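Local atomic coordinates of ribokinase (Giardia lamblia, PDB entry 6WHJ), a protein that probably phosphorylates D-ribose at O-5 with magnesium-chelated ATP, yielding D-ribose 5-phosphate for nucleotide synthesis or the pentose phosphate pathway. Residues V10-Y15 with T139-Q144; L169-N174 with S189-F194. All blocks are in the same frame, centred on the assembly; numbering follows the deposited sequence.

Contact 1. Residues V10-Y15 with T139-Q144; sequences VIIGSY and TLVVMQ
I12 and V141 meet on one face of the sheet: CD1 of I12 reaches back across to CG2 of V141 at 3.7 Å, the two side chains crossing obliquely. The isoleucine can do this because its CG1 stands beside the backbone N (chi1 -50°) and the chain then runs on extended, carrying CD1 back to V141. On the same face M143 brings its CG to 4.2 Å from CB of I12. V10 points to this face too, which helix 131-135 covers with L131, V134 and L135. On the reverse face I11 and V142 lie side by side and point the same way, CG1 of I11 4.2 Å from CB of V142, under helices 44-55 and 272-287.

Between these two layers the backbones pair as parallel strands, 10-12 beside 140-143, their axes 20° apart, among the parallel strands of the large sheet of the PfkB (ribokinase-family) fold. V10 N gives its hydrogen to L140 O, V10 O receives V142 N at 2.8 Å, and V142 O accepts I12 N.

At I12 O and Q144 two waters help link the segments. One water donates to I12 O (2.7 Å) and accepts from Q144 N, while a second donates to OE1 of Q144 and takes a weak, long bond from S14 N. Q144 bends at chi2 (80°), which brings its amide back over the other segment: OE1 comes to 3.7 Å from G13 CA, and NE2 lies beside CG2 of I11 while bonding to Q48. S14 OG is held by E146, a predicted substrate-binding residue. The chemistry thus changes along the pair, from apolar side chains flanking direct backbone hydrogen bonds to a hydrated polar end beside the probable ribose site.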
ATOM      1  N   VAL B  10      -3.241  30.130  -5.671  1.00 24.05           N
ATOM      2  CA  VAL B  10      -4.129  29.100  -6.196  1.00 25.82           C
ATOM      3  C   VAL B  10      -3.268  27.870  -6.473  1.00 24.74           C
ATOM      4  O   VAL B  10      -2.290  27.946  -7.229  1.00 25.06           O
ATOM      5  CB  VAL B  10      -4.866  29.579  -7.464  1.00 23.58           C
ATOM      6  CG1 VAL B  10      -5.782  28.499  -8.013  1.00 21.94           C
ATOM      7  CG2 VAL B  10      -5.649  30.848  -7.194  1.00 22.39           C
ATOM      8  N   ILE B  11      -3.606  26.743  -5.858  1.00 23.65           N
ATOM      9  CA  ILE B  11      -2.861  25.500  -6.044  1.00 26.35           C
ATOM     10  C   ILE B  11      -3.770  24.518  -6.774  1.00 25.52           C
ATOM     11  O   ILE B  11      -4.817  24.118  -6.249  1.00 25.85           O
ATOM     12  CB  ILE B  11      -2.362  24.905  -4.714  1.00 25.61           C
ATOM     13  CG1 ILE B  11      -1.546  25.920  -3.916  1.00 22.72           C
ATOM     14  CG2 ILE B  11      -1.546  23.652  -4.960  1.00 24.70           C
ATOM     15  CD1 ILE B  11      -2.354  26.640  -2.865  1.00 24.64           C
ATOM     16  N   ILE B  12      -3.386  24.150  -7.989  1.00 25.34           N
ATOM     17  CA  ILE B  12      -4.141  23.211  -8.806  1.00 25.49           C
ATOM     18  C   ILE B  12      -3.377  21.895  -8.784  1.00 26.28           C
ATOM     19  O   ILE B  12      -2.325  21.778  -9.424  1.00 24.34           O
ATOM     20  CB  ILE B  12      -4.311  23.719 -10.243  1.00 26.13           C
ATOM     21  CG1 ILE B  12      -4.824  25.166 -10.255  1.00 25.30           C
ATOM     22  CG2 ILE B  12      -5.265  22.828 -10.996  1.00 22.47           C
ATOM     23  CD1 ILE B  12      -4.708  25.851 -11.621  1.00 23.00           C
ATOM     24  N   GLY B  13      -3.892  20.902  -8.068  1.00 22.87           N
ATOM     25  CA  GLY B  13      -3.195  19.639  -8.002  1.00 22.18           C
ATOM     26  C   GLY B  13      -3.954  18.559  -7.264  1.00 25.02           C
ATOM     27  O   GLY B  13      -5.175  18.607  -7.119  1.00 26.43           O
ATOM     28  N   SER B  14      -3.200  17.589  -6.772  1.00 25.05           N
ATOM     29  CA  SER B  14      -3.775  16.328  -6.336  1.00 24.34           C
ATOM     30  C   SER B  14      -4.075  16.299  -4.843  1.00 25.23           C
ATOM     31  O   SER B  14      -3.450  17.003  -4.039  1.00 26.14           O
ATOM     32  CB  SER B  14      -2.823  15.189  -6.674  1.00 23.14           C
ATOM     33  OG  SER B  14      -1.599  15.412  -6.002  1.00 27.97           O
ATOM     34  N   TYR B  15      -5.044  15.462  -4.482  1.00 20.93           N
ATOM     35  CA  TYR B  15      -5.195  14.979  -3.120  1.00 21.61           C
ATOM     36  C   TYR B  15      -5.107  13.461  -3.168  1.00 25.42           C
ATOM     37  O   TYR B  15      -5.824  12.817  -3.943  1.00 23.86           O
ATOM     38  CB  TYR B  15      -6.522  15.391  -2.464  1.00 24.49           C
ATOM     39  CG  TYR B  15      -6.701  14.653  -1.150  1.00 24.77           C
ATOM     40  CD1 TYR B  15      -6.041  15.082  -0.012  1.00 25.83           C
ATOM     41  CD2 TYR B  15      -7.440  13.479  -1.071  1.00 23.54           C
ATOM     42  CE1 TYR B  15      -6.142  14.401   1.179  1.00 24.77           C
ATOM     43  CE2 TYR B  15      -7.551  12.782   0.126  1.00 25.65           C
ATOM     44  CZ  TYR B  15      -6.893  13.251   1.250  1.00 26.69           C
ATOM     45  OH  TYR B  15      -6.980  12.591   2.463  1.00 27.10           O
ATOM     46  N   THR B 139      -1.973  36.227  -7.293  1.00 29.44           N
ATOM     47  CA  THR B 139      -0.561  36.515  -7.529  1.00 31.49           C
ATOM     48  C   THR B 139       0.213  35.289  -7.999  1.00 30.66           C
ATOM     49  O   THR B 139       1.040  35.393  -8.915  1.00 27.38           O
ATOM     50  CB  THR B 139       0.108  37.060  -6.257  1.00 30.70           C
ATOM     51  OG1 THR B 139      -0.567  38.247  -5.813  1.00 35.58           O
ATOM     52  CG2 THR B 139       1.566  37.402  -6.534  1.00 27.20           C
ATOM     53  N   LEU B 140      -0.059  34.129  -7.403  1.00 24.91           N
ATOM     54  CA  LEU B 140       0.648  32.901  -7.710  1.00 25.33           C
ATOM     55  C   LEU B 140      -0.336  31.785  -8.025  1.00 27.15           C
ATOM     56  O   LEU B 140      -1.392  31.671  -7.393  1.00 27.06           O
ATOM     57  CB  LEU B 140       1.535  32.471  -6.538  1.00 26.10           C
ATOM     58  CG  LEU B 140       2.589  33.466  -6.069  1.00 27.98           C
ATOM     59  CD1 LEU B 140       3.347  32.862  -4.891  1.00 27.91           C
ATOM     60  CD2 LEU B 140       3.529  33.816  -7.222  1.00 25.73           C
ATOM     61  N   VAL B 141       0.024  30.956  -8.998  1.00 22.10           N
ATOM     62  CA  VAL B 141      -0.671  29.707  -9.257  1.00 22.90           C
ATOM     63  C   VAL B 141       0.383  28.609  -9.274  1.00 24.63           C
ATOM     64  O   VAL B 141       1.456  28.794  -9.856  1.00 25.68           O
ATOM     65  CB  VAL B 141      -1.486  29.750 -10.568  1.00 23.15           C
ATOM     66  CG1 VAL B 141      -0.613  30.055 -11.763  1.00 23.93           C
ATOM     67  CG2 VAL B 141      -2.221  28.432 -10.764  1.00 23.15           C
ATOM     68  N   VAL B 142       0.096  27.487  -8.598  1.00 24.82           N
ATOM     69  CA  VAL B 142       1.076  26.435  -8.330  1.00 22.51           C
ATOM     70  C   VAL B 142       0.543  25.102  -8.839  1.00 25.37           C
ATOM     71  O   VAL B 142      -0.626  24.763  -8.617  1.00 25.77           O
ATOM     72  CB  VAL B 142       1.410  26.329  -6.825  1.00 22.16           C
ATOM     73  CG1 VAL B 142       2.617  25.438  -6.609  1.00 20.09           C
ATOM     74  CG2 VAL B 142       1.653  27.702  -6.227  1.00 23.72           C
ATOM     75  N   MET B 143       1.404  24.338  -9.513  1.00 25.48           N
ATOM     76  CA  MET B 143       1.041  23.024 -10.024  1.00 22.80           C
ATOM     77  C   MET B 143       2.199  22.062  -9.803  1.00 26.69           C
ATOM     78  O   MET B 143       3.352  22.474  -9.656  1.00 25.58           O
ATOM     79  CB  MET B 143       0.699  23.067 -11.519  1.00 21.62           C
ATOM     80  CG  MET B 143      -0.447  23.992 -11.880  1.00 21.21           C
ATOM     81  SD  MET B 143      -1.002  23.771 -13.577  1.00 26.23           S
ATOM     82  CE  MET B 143      -1.720  22.127 -13.516  1.00 23.52           C
ATOM     83  N   GLN B 144       1.872  20.764  -9.790  1.00 26.47           N
ATOM     84  CA  GLN B 144       2.847  19.687  -9.654  1.00 22.10           C
ATOM     85  C   GLN B 144       2.663  18.668 -10.772  1.00 23.38           C
ATOM     86  O   GLN B 144       2.285  19.030 -11.889  1.00 21.52           O
ATOM     87  CB  GLN B 144       2.729  18.998  -8.299  1.00 22.53           C
ATOM     88  CG  GLN B 144       2.733  19.930  -7.113  1.00 23.67           C
ATOM     89  CD  GLN B 144       1.394  20.578  -6.886  1.00 23.79           C
ATOM     90  OE1 GLN B 144       0.355  20.005  -7.211  1.00 24.92           O
ATOM     91  NE2 GLN B 144       1.404  21.773  -6.317  1.00 24.06           N
TER
HETATM   92  O   HOH W   1      -0.492  19.984 -10.370  1.00 19.56           O
HETATM   93  O   HOH W   2      -0.355  17.986  -8.498  1.00 26.37           O

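Contact 2. Residues L169-N174 with S189-F194; sequences LRFVFN and SITDIF
D192 binds both backbone polar groups of F171: its OD1 accepts F171 N at 2.6 Å through the anti lone pair, and its own backbone N donates to F171 O. With CG beside the backbone N (chi1 -61°), the carboxylate is swung back along the partner strand to reach that N-H. F171 O has a second donor in I193 N, at 3.1 Å, and the next rung is F173 N to I193 O. The buried carboxylate also forms salt bridges with K163 through OD1 and K234 through OD2, which probably favour its charged form. R170 crosses it at about a right angle, CD lying 3.6 Å from CG of D192, while its NH1 turns to L169 O and S167 O.

These bonds close a beta-alpha-beta unit in which helix 184-188 links strands 170-173 and 193-194, parallel neighbours in the large sheet of the PfkB-family kinase fold.

The aromatic side chains pack on the helix 184-188 side. The F171 ring has I190 O at its edge, close to its plane and 3.4 Å from CD2, with CG1 and CD1 of I190 against the same ring. T191 sits between F171 and F173, its OG1 3.6 Å from F173 CB while bonded to I187 O. Further along, F173 and F194 run side by side with their ring planes 32° apart and centroids 5.6 Å apart; CD2 of F173 comes to the edge of the F194 ring. V172 and I193 pair on the reverse face of the sheet, CG2 of the valine 4.4 Å from CB of the isoleucine.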
ATOM      1  N   LEU B 169       0.269  37.889 -12.218  1.00 39.30           N
ATOM      2  CA  LEU B 169       0.193  36.463 -11.936  1.00 34.40           C
ATOM      3  C   LEU B 169       1.498  35.780 -12.334  1.00 35.78           C
ATOM      4  O   LEU B 169       2.022  36.016 -13.428  1.00 35.99           O
ATOM      5  CB  LEU B 169      -0.975  35.838 -12.694  1.00 32.77           C
ATOM      6  CG  LEU B 169      -1.089  34.323 -12.570  1.00 27.07           C
ATOM      7  CD1 LEU B 169      -1.369  33.938 -11.142  1.00 28.46           C
ATOM      8  CD2 LEU B 169      -2.159  33.811 -13.478  1.00 30.51           C
ATOM      9  N   ARG B 170       2.041  34.966 -11.429  1.00 29.74           N
ATOM     10  CA  ARG B 170       3.231  34.168 -11.686  1.00 29.11           C
ATOM     11  C   ARG B 170       2.885  32.692 -11.525  1.00 25.57           C
ATOM     12  O   ARG B 170       2.156  32.316 -10.602  1.00 21.87           O
ATOM     13  CB  ARG B 170       4.370  34.541 -10.734  1.00 27.90           C
ATOM     14  CG  ARG B 170       4.912  35.920 -10.968  1.00 31.59           C
ATOM     15  CD  ARG B 170       5.612  36.100 -12.286  1.00 32.89           C
ATOM     16  NE  ARG B 170       6.102  37.474 -12.381  1.00 38.50           N
ATOM     17  CZ  ARG B 170       5.402  38.489 -12.884  1.00 43.39           C
ATOM     18  NH1 ARG B 170       4.183  38.287 -13.375  1.00 42.23           N
ATOM     19  NH2 ARG B 170       5.927  39.709 -12.905  1.00 43.03           N
ATOM     20  N   PHE B 171       3.391  31.864 -12.433  1.00 25.82           N
ATOM     21  CA  PHE B 171       3.188  30.416 -12.404  1.00 24.42           C
ATOM     22  C   PHE B 171       4.421  29.757 -11.778  1.00 26.47           C
ATOM     23  O   PHE B 171       5.523  29.823 -12.336  1.00 20.58           O
ATOM     24  CB  PHE B 171       2.929  29.907 -13.820  1.00 26.18           C
ATOM     25  CG  PHE B 171       2.720  28.416 -13.936  1.00 26.87           C
ATOM     26  CD1 PHE B 171       2.348  27.646 -12.845  1.00 26.70           C
ATOM     27  CD2 PHE B 171       2.854  27.792 -15.175  1.00 26.52           C
ATOM     28  CE1 PHE B 171       2.145  26.279 -12.978  1.00 24.15           C
ATOM     29  CE2 PHE B 171       2.649  26.435 -15.315  1.00 27.53           C
ATOM     30  CZ  PHE B 171       2.295  25.675 -14.213  1.00 25.99           C
ATOM     31  N   VAL B 172       4.228  29.134 -10.614  1.00 25.79           N
ATOM     32  CA  VAL B 172       5.252  28.345  -9.939  1.00 25.88           C
ATOM     33  C   VAL B 172       4.964  26.873 -10.209  1.00 23.62           C
ATOM     34  O   VAL B 172       3.906  26.361  -9.820  1.00 20.86           O
ATOM     35  CB  VAL B 172       5.281  28.620  -8.428  1.00 27.24           C
ATOM     36  CG1 VAL B 172       6.410  27.799  -7.752  1.00 18.59           C
ATOM     37  CG2 VAL B 172       5.414  30.122  -8.154  1.00 23.56           C
ATOM     38  N   PHE B 173       5.904  26.195 -10.873  1.00 22.31           N
ATOM     39  CA  PHE B 173       5.776  24.790 -11.232  1.00 20.82           C
ATOM     40  C   PHE B 173       6.801  23.963 -10.464  1.00 21.65           C
ATOM     41  O   PHE B 173       8.010  24.139 -10.642  1.00 22.89           O
ATOM     42  CB  PHE B 173       5.932  24.606 -12.743  1.00 21.45           C
ATOM     43  CG  PHE B 173       5.826  23.170 -13.206  1.00 22.38           C
ATOM     44  CD1 PHE B 173       4.825  22.337 -12.735  1.00 24.11           C
ATOM     45  CD2 PHE B 173       6.706  22.672 -14.156  1.00 22.41           C
ATOM     46  CE1 PHE B 173       4.726  21.018 -13.169  1.00 22.05           C
ATOM     47  CE2 PHE B 173       6.610  21.364 -14.597  1.00 24.46           C
ATOM     48  CZ  PHE B 173       5.610  20.533 -14.100  1.00 23.23           C
ATOM     49  N   ASN B 174       6.313  23.045  -9.623  1.00 23.90           N
ATOM     50  CA  ASN B 174       7.147  22.092  -8.903  1.00 24.40           C
ATOM     51  C   ASN B 174       7.021  20.727  -9.566  1.00 23.64           C
ATOM     52  O   ASN B 174       6.026  20.025  -9.339  1.00 27.29           O
ATOM     53  CB  ASN B 174       6.724  22.022  -7.432  1.00 25.63           C
ATOM     54  CG  ASN B 174       7.392  20.897  -6.680  1.00 24.51           C
ATOM     55  OD1 ASN B 174       6.761  20.231  -5.863  1.00 26.94           O
ATOM     56  ND2 ASN B 174       8.665  20.660  -6.967  1.00 27.14           N
ATOM     57  N   SER B 189       6.824  26.623 -20.854  1.00 30.62           N
ATOM     58  CA  SER B 189       6.665  27.808 -21.689  1.00 27.96           C
ATOM     59  C   SER B 189       5.804  28.878 -21.033  1.00 30.28           C
ATOM     60  O   SER B 189       5.868  30.042 -21.440  1.00 34.39           O
ATOM     61  CB  SER B 189       6.064  27.431 -23.034  1.00 27.47           C
ATOM     62  OG  SER B 189       4.829  26.766 -22.847  1.00 30.86           O
ATOM     63  N   ILE B 190       5.006  28.528 -20.027  1.00 27.89           N
ATOM     64  CA  ILE B 190       4.279  29.525 -19.255  1.00 27.44           C
ATOM     65  C   ILE B 190       4.703  29.529 -17.804  1.00 28.24           C
ATOM     66  O   ILE B 190       4.169  30.313 -17.014  1.00 29.89           O
ATOM     67  CB  ILE B 190       2.749  29.341 -19.355  1.00 30.17           C
ATOM     68  CG1 ILE B 190       2.342  28.048 -18.646  1.00 31.20           C
ATOM     69  CG2 ILE B 190       2.284  29.369 -20.829  1.00 25.95           C
ATOM     70  CD1 ILE B 190       0.916  28.049 -18.162  1.00 33.59           C
ATOM     71  N   THR B 191       5.671  28.692 -17.435  1.00 27.82           N
ATOM     72  CA  THR B 191       6.209  28.700 -16.087  1.00 24.66           C
ATOM     73  C   THR B 191       7.042  29.956 -15.879  1.00 27.73           C
ATOM     74  O   THR B 191       7.848  30.342 -16.737  1.00 23.81           O
ATOM     75  CB  THR B 191       7.074  27.466 -15.847  1.00 26.47           C
ATOM     76  OG1 THR B 191       6.255  26.290 -15.885  1.00 25.33           O
ATOM     77  CG2 THR B 191       7.787  27.556 -14.490  1.00 22.06           C
ATOM     78  N   ASP B 192       6.836  30.604 -14.740  1.00 27.14           N
ATOM     79  CA  ASP B 192       7.651  31.744 -14.371  1.00 25.41           C
ATOM     80  C   ASP B 192       8.789  31.351 -13.445  1.00 24.62           C
ATOM     81  O   ASP B 192       9.905  31.853 -13.602  1.00 26.28           O
ATOM     82  CB  ASP B 192       6.780  32.817 -13.714  1.00 28.53           C
ATOM     83  CG  ASP B 192       5.695  33.329 -14.648  1.00 28.93           C
ATOM     84  OD1 ASP B 192       4.498  33.026 -14.423  1.00 26.95           O
ATOM     85  OD2 ASP B 192       6.052  34.017 -15.623  1.00 29.13           O
ATOM     86  N   ILE B 193       8.520  30.468 -12.484  1.00 21.95           N
ATOM     87  CA  ILE B 193       9.501  29.983 -11.518  1.00 22.28           C
ATOM     88  C   ILE B 193       9.428  28.463 -11.462  1.00 25.00           C
ATOM     89  O   ILE B 193       8.389  27.902 -11.096  1.00 21.96           O
ATOM     90  CB  ILE B 193       9.274  30.586 -10.124  1.00 24.07           C
ATOM     91  CG1 ILE B 193       9.367  32.116 -10.187  1.00 23.00           C
ATOM     92  CG2 ILE B 193      10.242  29.968  -9.107  1.00 24.03           C
ATOM     93  CD1 ILE B 193       8.906  32.816  -8.942  1.00 23.95           C
ATOM     94  N   PHE B 194      10.538  27.802 -11.793  1.00 25.42           N
ATOM     95  CA  PHE B 194      10.625  26.351 -11.870  1.00 22.12           C
ATOM     96  C   PHE B 194      11.389  25.843 -10.650  1.00 26.85           C
ATOM     97  O   PHE B 194      12.464  26.372 -10.326  1.00 25.26           O
ATOM     98  CB  PHE B 194      11.319  25.957 -13.177  1.00 25.78           C
ATOM     99  CG  PHE B 194      11.251  24.490 -13.512  1.00 26.56           C
ATOM    100  CD1 PHE B 194      10.033  23.822 -13.561  1.00 25.53           C
ATOM    101  CD2 PHE B 194      12.398  23.798 -13.845  1.00 24.94           C
ATOM    102  CE1 PHE B 194       9.967  22.486 -13.893  1.00 23.05           C
ATOM    103  CE2 PHE B 194      12.338  22.456 -14.174  1.00 28.21           C
ATOM    104  CZ  PHE B 194      11.118  21.801 -14.200  1.00 28.40           C
TER

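Overall arrangement
Contacts 1 and 2 follow one another along the chain and lie about 10 Å apart, centre to centre, in the parallel part of one mixed sheet, where the strand order is 9-12, 140-143, 170-173, 193-194. Strands 140-143 and 170-173 join them: T139 O lies 2.7 Å from R170 N and V141 O 2.9 Å from V172 N, both probable hydrogen bonds. The F171 ring also packs on V141 O. Contact 1 comes closest to the predicted substrate site, with the Q144 side chain about 3 Å from G45. Contact 2 stands further off, the F173 side chain about 10 Å from that of E146; its F194 side chain is about 9 Å from that of N197, predicted to bind ATP.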